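Local coordinates for protein transcription factor tau 138 kDa subunit (Saccharomyces cerevisiae, PDB 5AIM) that forms part of TFIIIC, which binds intragenic promoter elements of tRNA and 5S RNA genes and assembles the initiation complex that recruits RNA polymerase III, at residues Lys52-Arg55 with Gly56-Leu60. Numbering follows the deposited sequence.
Sequences KTVR and GDVDL
Arg55 and Asp59, one turn apart on helix 52-63, form an i to i+4 salt bridge in the central extended winged-helix domain of the subunit. Arg55 NE lies 2.7 Å from Asp59 OD1, and its N-H points at that oxygen at 160°. The oxygen sits at the guanidinium edge, close to its plane, and receives the donor on its syn side, 34° out of the carboxylate plane; the two flat groups are nearly perpendicular. A weak second bond runs from Arg55 NH2 to the same oxygen. With CG anti to the backbone N, a bend at chi2 (56°) turns the arginine chain along the helix and brings NE to the Asp59 carboxylate. A leucine in place of Arg55 would probably leave the Asp59 carboxylate without its cationic mate and freer to turn.

The i to i+4 backbone bonds of the alpha-helix run alongside: Gly56 N to Lys52 O, Val58 N to Val54 O and Asp59 N to Arg55 O, each 2.9 Å, the last linking the same two residues as the salt bridge.

Apolar contact between the side chains is slight, Val54 CG1 approaching Val58 CG2 at 4.4 Å. Val54 packs on Tyr36 of helix 33-43, and the buried Val58 on Ile18 of helix 5-24. In the buried Asp57 carboxylate, OD1 is hydrogen-bonded to Ser11 OG and OD2 forms a salt bridge with Arg14 NE of that long helix, while Asp57 CB rests 3.6 Å from Val54 O.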
loop_
_atom_site.group_PDB
_atom_site.type_symbol
_atom_site.label_atom_id
_atom_site.label_comp_id
_atom_site.label_asym_id
_atom_site.label_seq_id
_atom_site.Cartn_x
_atom_site.Cartn_y
_atom_site.Cartn_z
ATOM N N LYS A 52 4.041 9.826 -6.310
ATOM C CA LYS A 52 2.750 10.043 -6.967
ATOM C C LYS A 52 2.371 8.805 -7.771
ATOM O O LYS A 52 1.223 8.324 -7.731
ATOM C CB LYS A 52 2.831 11.243 -7.913
ATOM C CG LYS A 52 2.354 12.560 -7.319
ATOM C CD LYS A 52 3.126 13.728 -7.908
ATOM C CE LYS A 52 2.710 15.062 -7.306
ATOM N NZ LYS A 52 1.411 15.552 -7.842
ATOM N N THR A 53 3.360 8.291 -8.495
ATOM C CA THR A 53 3.160 7.148 -9.374
ATOM C C THR A 53 2.719 5.909 -8.584
ATOM O O THR A 53 1.737 5.266 -8.939
ATOM C CB THR A 53 4.437 6.852 -10.196
ATOM O OG1 THR A 53 4.765 7.995 -11.000
ATOM C CG2 THR A 53 4.233 5.653 -11.109
ATOM N N VAL A 54 3.425 5.581 -7.505
ATOM C CA VAL A 54 3.040 4.430 -6.689
ATOM C C VAL A 54 1.700 4.666 -5.971
ATOM O O VAL A 54 0.859 3.756 -5.876
ATOM C CB VAL A 54 4.145 4.064 -5.680
ATOM C CG1 VAL A 54 3.689 2.954 -4.733
ATOM C CG2 VAL A 54 5.397 3.631 -6.427
ATOM N N ARG A 55 1.493 5.886 -5.480
ATOM C CA ARG A 55 0.232 6.226 -4.833
ATOM C C ARG A 55 -0.947 5.981 -5.778
ATOM O O ARG A 55 -1.982 5.448 -5.364
ATOM C CB ARG A 55 0.231 7.679 -4.343
ATOM C CG ARG A 55 -1.120 8.155 -3.801
ATOM C CD ARG A 55 -1.644 7.273 -2.664
ATOM N NE ARG A 55 -3.063 7.499 -2.387
ATOM C CZ ARG A 55 -3.545 8.228 -1.384
ATOM N NH1 ARG A 55 -2.733 8.829 -0.521
ATOM N NH2 ARG A 55 -4.857 8.354 -1.239
ATOM N N GLY A 56 -0.793 6.373 -7.041
ATOM C CA GLY A 56 -1.826 6.079 -8.030
ATOM C C GLY A 56 -2.260 4.615 -8.056
ATOM O O GLY A 56 -3.464 4.282 -8.119
ATOM N N ASP A 57 -1.277 3.727 -8.002
ATOM C CA ASP A 57 -1.558 2.300 -8.056
ATOM C C ASP A 57 -2.108 1.768 -6.734
ATOM O O ASP A 57 -2.991 0.885 -6.728
ATOM C CB ASP A 57 -0.322 1.545 -8.528
ATOM C CG ASP A 57 -0.093 1.725 -10.017
ATOM O OD1 ASP A 57 -1.084 1.612 -10.775
ATOM O OD2 ASP A 57 1.045 2.021 -10.438
ATOM N N VAL A 58 -1.642 2.328 -5.616
ATOM C CA VAL A 58 -2.319 2.055 -4.353
ATOM C C VAL A 58 -3.814 2.400 -4.475
ATOM O O VAL A 58 -4.692 1.611 -4.082
ATOM C CB VAL A 58 -1.695 2.842 -3.194
ATOM C CG1 VAL A 58 -2.568 2.745 -1.935
ATOM C CG2 VAL A 58 -0.296 2.326 -2.919
ATOM N N ASP A 59 -4.105 3.569 -5.041
ATOM C CA ASP A 59 -5.493 4.000 -5.192
ATOM C C ASP A 59 -6.278 3.034 -6.085
ATOM O O ASP A 59 -7.421 2.652 -5.761
ATOM C CB ASP A 59 -5.569 5.415 -5.768
ATOM C CG ASP A 59 -5.172 6.478 -4.765
ATOM O OD1 ASP A 59 -5.121 6.175 -3.555
ATOM O OD2 ASP A 59 -4.918 7.626 -5.190
ATOM N N LEU A 60 -5.676 2.641 -7.209
ATOM C CA LEU A 60 -6.329 1.646 -8.059
ATOM C C LEU A 60 -6.656 0.385 -7.267
ATOM O O LEU A 60 -7.746 -0.180 -7.399
ATOM C CB LEU A 60 -5.476 1.286 -9.271
ATOM C CG LEU A 60 -5.315 2.350 -10.351
ATOM C CD1 LEU A 60 -4.512 1.784 -11.507
ATOM C CD2 LEU A 60 -6.661 2.851 -10.829
#